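Local coordinates for signal transduction histidine-protein kinase/phosphatase MprB (Mycobacterium hassiacum, PDB 6BLK), which probably uses ATP to phosphorylate a histidine as a two-component sensor kinase and also acts as a phosphoprotein phosphatase, here as its ATP-binding catalytic domain, at residues S27-E32 against K60-G65; G65-V70 against T85-G90. All coordinates share one frame; numbering follows the deposited sequence.

Contact 1. Residues S27-E32 against K60-G65; sequences SDIEFE and KWSPPG. With ATP (adenosine-5'-triphosphate), chain E.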
loop_
_atom_site.group_PDB
_atom_site.type_symbol
_atom_site.label_atom_id
_atom_site.label_comp_id
_atom_site.label_asym_id
_atom_site.label_seq_id
_atom_site.Cartn_x
_atom_site.Cartn_y
_atom_site.Cartn_z
ATOM N N SER A 27 4.147 15.349 8.007
ATOM C CA SER A 27 5.558 15.663 7.817
ATOM C C SER A 27 6.452 15.087 8.909
ATOM O O SER A 27 7.677 15.089 8.747
ATOM C CB SER A 27 5.753 17.175 7.771
ATOM O OG SER A 27 5.405 17.736 9.018
ATOM N N ASP A 28 5.882 14.614 10.016
ATOM C CA ASP A 28 6.688 14.009 11.066
ATOM C C ASP A 28 7.139 12.586 10.745
ATOM O O ASP A 28 8.095 12.101 11.363
ATOM C CB ASP A 28 5.894 13.990 12.365
ATOM C CG ASP A 28 4.643 13.184 12.247
ATOM O OD1 ASP A 28 3.816 13.523 11.370
ATOM O OD2 ASP A 28 4.507 12.194 12.998
ATOM N N ILE A 29 6.478 11.900 9.807
ATOM C CA ILE A 29 6.759 10.487 9.587
ATOM C C ILE A 29 8.074 10.324 8.860
ATOM O O ILE A 29 8.390 11.060 7.915
ATOM C CB ILE A 29 5.614 9.830 8.799
ATOM C CG1 ILE A 29 4.364 9.764 9.668
ATOM C CG2 ILE A 29 6.021 8.426 8.297
ATOM C CD1 ILE A 29 3.100 9.329 8.894
ATOM N N GLU A 30 8.841 9.336 9.279
ATOM C CA GLU A 30 10.092 9.023 8.605
ATOM C C GLU A 30 9.759 7.960 7.572
ATOM O O GLU A 30 9.639 6.781 7.908
ATOM C CB GLU A 30 11.144 8.548 9.599
ATOM C CG GLU A 30 12.382 7.944 8.937
ATOM C CD GLU A 30 13.013 8.854 7.883
ATOM O OE1 GLU A 30 13.003 10.092 8.074
ATOM O OE2 GLU A 30 13.519 8.324 6.861
ATOM N N PHE A 31 9.570 8.379 6.323
ATOM C CA PHE A 31 9.328 7.430 5.233
ATOM C C PHE A 31 10.650 6.804 4.812
ATOM O O PHE A 31 11.583 7.511 4.417
ATOM C CB PHE A 31 8.660 8.114 4.045
ATOM C CG PHE A 31 7.219 8.469 4.278
ATOM C CD1 PHE A 31 6.222 7.520 4.124
ATOM C CD2 PHE A 31 6.859 9.760 4.633
ATOM C CE1 PHE A 31 4.898 7.848 4.323
ATOM C CE2 PHE A 31 5.534 10.092 4.834
ATOM C CZ PHE A 31 4.550 9.131 4.677
ATOM N N GLU A 32 10.744 5.484 4.921
ATOM C CA GLU A 32 11.948 4.748 4.583
ATOM C C GLU A 32 11.680 4.029 3.274
ATOM O O GLU A 32 10.954 3.028 3.251
ATOM C CB GLU A 32 12.314 3.764 5.692
ATOM C CG GLU A 32 12.599 4.455 7.024
ATOM C CD GLU A 32 12.850 3.485 8.160
ATOM O OE1 GLU A 32 12.154 2.449 8.232
ATOM O OE2 GLU A 32 13.744 3.769 8.991
ATOM N N LYS A 60 -2.211 7.597 8.495
ATOM C CA LYS A 60 -3.304 7.944 9.406
ATOM C C LYS A 60 -3.083 7.318 10.765
ATOM O O LYS A 60 -3.259 7.975 11.813
ATOM C CB LYS A 60 -4.663 7.495 8.840
ATOM C CG LYS A 60 -5.230 8.439 7.806
ATOM C CD LYS A 60 -6.421 7.809 7.069
ATOM C CE LYS A 60 -7.613 7.626 7.965
ATOM N NZ LYS A 60 -8.816 7.000 7.276
ATOM N N TRP A 61 -2.702 6.044 10.768
ATOM C CA TRP A 61 -2.571 5.271 11.988
ATOM C C TRP A 61 -1.117 5.141 12.455
ATOM O O TRP A 61 -0.835 4.338 13.344
ATOM C CB TRP A 61 -3.253 3.914 11.811
ATOM C CG TRP A 61 -4.763 4.077 11.825
ATOM C CD1 TRP A 61 -5.546 4.293 12.920
ATOM C CD2 TRP A 61 -5.659 4.061 10.695
ATOM N NE1 TRP A 61 -6.868 4.420 12.546
ATOM C CE2 TRP A 61 -6.964 4.268 11.186
ATOM C CE3 TRP A 61 -5.476 3.881 9.318
ATOM C CZ2 TRP A 61 -8.074 4.324 10.353
ATOM C CZ3 TRP A 61 -6.584 3.930 8.491
ATOM C CH2 TRP A 61 -7.865 4.147 9.010
ATOM N N SER A 62 -0.227 5.914 11.902
ATOM C CA SER A 62 1.151 6.018 12.397
ATOM C C SER A 62 1.182 6.834 13.677
ATOM O O SER A 62 0.585 7.912 13.721
ATOM C CB SER A 62 2.044 6.721 11.407
ATOM O OG SER A 62 2.508 5.861 10.377
ATOM N N PRO A 63 1.949 6.399 14.670
ATOM C CA PRO A 63 2.180 7.260 15.829
ATOM C C PRO A 63 2.975 8.493 15.448
ATOM O O PRO A 63 3.607 8.563 14.390
ATOM C CB PRO A 63 2.946 6.346 16.797
ATOM C CG PRO A 63 3.671 5.398 15.946
ATOM C CD PRO A 63 2.743 5.158 14.756
ATOM N N PRO A 64 2.963 9.526 16.286
ATOM C CA PRO A 64 3.803 10.687 15.996
ATOM C C PRO A 64 5.257 10.269 15.902
ATOM O O PRO A 64 5.755 9.507 16.736
ATOM C CB PRO A 64 3.548 11.612 17.194
ATOM C CG PRO A 64 2.338 11.134 17.757
ATOM C CD PRO A 64 2.236 9.700 17.541
ATOM N N GLY A 65 5.922 10.744 14.856
ATOM C CA GLY A 65 7.281 10.344 14.564
ATOM C C GLY A 65 7.443 8.924 14.073
ATOM O O GLY A 65 8.579 8.455 13.953
HETATM P PG ATP E . -11.101 5.723 3.204
HETATM O O1G ATP E . -9.816 4.974 2.903
HETATM O O2G ATP E . -12.349 5.350 2.390
HETATM O O3G ATP E . -10.925 7.223 3.368
HETATM P PB ATP E . -10.699 4.200 5.673
HETATM O O1B ATP E . -11.483 4.116 6.971
HETATM O O2B ATP E . -9.302 4.716 5.645
HETATM O O3B ATP E . -11.522 5.215 4.694
HETATM P PA ATP E . -9.731 1.785 4.315
HETATM O O1A ATP E . -10.456 0.884 3.319
HETATM O O2A ATP E . -8.527 2.553 3.828
HETATM O O3A ATP E . -10.891 2.764 4.918
HETATM O "O5'" ATP E . -9.408 0.916 5.581
HETATM C "C5'" ATP E . -10.423 0.150 6.207
HETATM C "C4'" ATP E . -10.150 0.119 7.706
HETATM O "O4'" ATP E . -9.029 -0.749 7.906
HETATM C "C3'" ATP E . -9.788 1.441 8.395
HETATM O "O3'" ATP E . -10.955 2.185 8.807
HETATM C "C2'" ATP E . -8.986 0.932 9.578
HETATM O "O2'" ATP E . -9.839 0.444 10.630
HETATM C "C1'" ATP E . -8.267 -0.269 9.006
HETATM N N9 ATP E . -6.921 0.037 8.489
HETATM C C8 ATP E . -6.519 0.149 7.177
HETATM N N7 ATP E . -5.179 0.392 7.115
HETATM C C5 ATP E . -4.735 0.426 8.391
HETATM C C6 ATP E . -3.428 0.604 8.985
HETATM N N6 ATP E . -2.378 0.842 8.187
HETATM N N1 ATP E . -3.344 0.559 10.313
HETATM C C2 ATP E . -4.415 0.339 11.096
HETATM N N3 ATP E . -5.650 0.143 10.615
HETATM C C4 ATP E . -5.854 0.171 9.277
#

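Contact 2. Residues G65-V70 against T85-G90; sequences GGRVGV and TDQGPG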
loop_
_atom_site.group_PDB
_atom_site.type_symbol
_atom_site.label_atom_id
_atom_site.label_comp_id
_atom_site.label_asym_id
_atom_site.label_seq_id
_atom_site.Cartn_x
_atom_site.Cartn_y
_atom_site.Cartn_z
ATOM N N GLY A 65 5.922 10.744 14.856
ATOM C CA GLY A 65 7.281 10.344 14.564
ATOM C C GLY A 65 7.443 8.924 14.073
ATOM O O GLY A 65 8.579 8.455 13.953
ATOM N N GLY A 66 6.348 8.242 13.760
ATOM C CA GLY A 66 6.437 6.873 13.279
ATOM C C GLY A 66 7.192 6.763 11.972
ATOM O O GLY A 66 7.344 7.709 11.204
ATOM N N ARG A 67 7.671 5.557 11.738
ATOM C CA ARG A 67 8.373 5.208 10.523
ATOM C C ARG A 67 7.405 4.444 9.633
ATOM O O ARG A 67 6.681 3.565 10.107
ATOM C CB ARG A 67 9.605 4.356 10.824
ATOM C CG ARG A 67 10.739 5.132 11.489
ATOM C CD ARG A 67 12.012 4.298 11.636
ATOM N NE ARG A 67 11.834 3.138 12.511
ATOM C CZ ARG A 67 11.958 1.863 12.141
ATOM N NH1 ARG A 67 12.275 1.533 10.895
ATOM N NH2 ARG A 67 11.773 0.901 13.037
ATOM N N VAL A 68 7.392 4.797 8.356
ATOM C CA VAL A 68 6.623 4.062 7.360
ATOM C C VAL A 68 7.607 3.522 6.335
ATOM O O VAL A 68 8.396 4.279 5.762
ATOM C CB VAL A 68 5.549 4.959 6.715
ATOM C CG1 VAL A 68 4.942 4.279 5.454
ATOM C CG2 VAL A 68 4.452 5.329 7.734
ATOM N N GLY A 69 7.592 2.206 6.133
ATOM C CA GLY A 69 8.490 1.563 5.203
ATOM C C GLY A 69 7.764 1.357 3.879
ATOM O O GLY A 69 6.607 0.983 3.861
ATOM N N VAL A 70 8.472 1.654 2.798
ATOM C CA VAL A 70 7.938 1.549 1.448
ATOM C C VAL A 70 8.998 0.804 0.655
ATOM O O VAL A 70 10.022 1.382 0.274
ATOM C CB VAL A 70 7.644 2.908 0.808
ATOM C CG1 VAL A 70 7.041 2.721 -0.547
ATOM C CG2 VAL A 70 6.767 3.779 1.722
ATOM N N THR A 85 4.626 -0.504 5.243
ATOM C CA THR A 85 4.577 -0.894 6.636
ATOM C C THR A 85 4.484 0.338 7.511
ATOM O O THR A 85 5.011 1.409 7.181
ATOM C CB THR A 85 5.813 -1.700 7.105
ATOM O OG1 THR A 85 7.001 -0.960 6.804
ATOM C CG2 THR A 85 5.883 -3.042 6.479
ATOM N N ASP A 86 3.820 0.170 8.649
ATOM C CA ASP A 86 3.764 1.240 9.650
ATOM C C ASP A 86 4.012 0.664 11.035
ATOM O O ASP A 86 4.223 -0.536 11.225
ATOM C CB ASP A 86 2.430 1.990 9.596
ATOM C CG ASP A 86 1.262 1.081 9.844
ATOM O OD1 ASP A 86 1.200 0.449 10.930
ATOM O OD2 ASP A 86 0.427 0.951 8.919
ATOM N N GLN A 87 3.995 1.569 12.033
ATOM C CA GLN A 87 4.177 1.237 13.434
ATOM C C GLN A 87 2.903 1.487 14.222
ATOM O O GLN A 87 2.946 1.786 15.414
ATOM C CB GLN A 87 5.331 2.046 14.009
ATOM C CG GLN A 87 6.663 1.704 13.407
ATOM C CD GLN A 87 7.794 2.472 14.064
ATOM O OE1 GLN A 87 7.862 3.695 13.980
ATOM N NE2 GLN A 87 8.678 1.754 14.725
ATOM N N GLY A 88 1.771 1.388 13.550
ATOM C CA GLY A 88 0.483 1.516 14.163
ATOM C C GLY A 88 0.066 0.241 14.857
ATOM O O GLY A 88 0.863 -0.668 15.102
ATOM N N PRO A 89 -1.213 0.153 15.220
ATOM C CA PRO A 89 -1.653 -0.984 16.031
ATOM C C PRO A 89 -1.645 -2.318 15.318
ATOM O O PRO A 89 -1.672 -3.363 15.991
ATOM C CB PRO A 89 -3.086 -0.596 16.417
ATOM C CG PRO A 89 -3.513 0.287 15.302
ATOM C CD PRO A 89 -2.315 1.094 14.961
ATOM N N GLY A 90 -1.624 -2.326 13.995
ATOM C CA GLY A 90 -1.736 -3.559 13.255
ATOM C C GLY A 90 -3.178 -4.023 13.157
ATOM O O GLY A 90 -4.043 -3.646 13.938
HETATM O O HOH W 1 4.436 4.289 11.539
#

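Contact 1. Residues S27-E32 against K60-G65
D28 and G65 carry the single hydrogen bond between the two segments: the backbone N of G65 gives its hydrogen to OD2 of D28 at 2.7 Å, nearly straight at 166°, and meets the carboxylate on the anti lone pair, away from OD1. With chi1 at 61°, CG of D28 lies between its own backbone N and carbonyl carbon, which swings the carboxylate toward the loop, OD2 standing 3.4 Å from CA of P64. R26 forms a salt bridge with the same OD2, so two donors grip one oxygen, which would favour the charged carboxylate.

Apolar contact is slight. I29, extended beyond CG1, sets the end of that branch, CD1, 3.8 Å from CB of S62, while its other branch, CG2, sits over the centre of one face of the F31 ring. The OG of S62 is turned back to the helix, bonded to the carbonyl O of A58.

Ligand contacts fall at the start of 60-65. K60, its chain bent at chi3, donates a hydrogen bond from NZ to O2B of the ATP beta-phosphate, 2.8 Å away. W61 lays one ring face along adenine and ribose, CH2 lying 3.4 Å from C3'; the opposite face carries CB of K60, and NE1 bonds to the carbonyl O of R110.

Loop 60-65 belongs to the ATP site of the histidine kinase, gyrase B and HSP90-like ATPase fold, with the pocket at one end and the D28 bond at the other. It joins helix 44-60 to strand 67-76, the parallel neighbour of strand 30-40, while F31 packs against helix 11-25.

Contact 2. Residues G65-V70 against T85-G90
R67 and Q87 face each other where the antiparallel hairpin of strands 67-76 and 79-85 opens toward the nucleotide site, in the mixed sheet of the histidine kinase, gyrase B and HSP90-like ATPase fold. The two side chains run at a slant to one another, guanidinium and amide planes 71° apart, with NH2 of R67 3.6 Å from NE2 of Q87. The guanidinium and the amide do not bond to each other: NH1 of R67 forms a salt bridge with OE1 of E32, while the oxygen of the Q87 amide takes the backbone N-H of R67. Extended beyond CG, Q87 reaches back across the gap to place OE1 2.9 Å from that N, which comes in tilted 33° from the carbonyl plane. A side-chain amide therefore accepts from the strand where the backbones have already separated.

V68 and D86 turn to the other side of the strand pair. A chi1 of 168° turns CG1 of V68 away from its own N and brings it 3.4 Å from the carbonyl O of T85, which also receives a CA-H...O contact from V68. D86 leads away toward ATP: OD2 accepts from the adenine amino group, while OD1 accepts from the backbone N of G88 in an Asx turn and from that of T147. These bonds fix the carboxylate.

G69 and T85 form the antiparallel hydrogen-bonded pair, T85 N giving to G69 O at 2.8 Å and G69 N to T85 O at 2.9 Å; OG1 of T85 lies beside G69, which has no side chain there, and takes a weak second bond from G69 N. Past this pair a water bridges the diverging chains, donating to the carbonyl O of R67 and accepting from the backbone N of Q87, both at 2.8 Å.

From the N terminus, the chain leaves helix 11-25, passes 27-32 into strand 30-40, then runs through helix 44-60 to 60-65, where contact 1 closes a loop holding that strand and helix. G65 belongs to both contacts, so contact 2 opens as contact 1 ends; its shorter loop, the hairpin 67-76/79-85, closes at 85-90. The two loops follow in series, neither nesting nor crossing. Strand 67-76 lies between strands 30-40 and 79-85, parallel to the first and antiparallel to the second. E32 N to V68 O, at 2.8 Å, joins the contacts through this sheet, and S62 packs on V68. Both segments 60-65 and 85-90 supply residues to the ATP pocket.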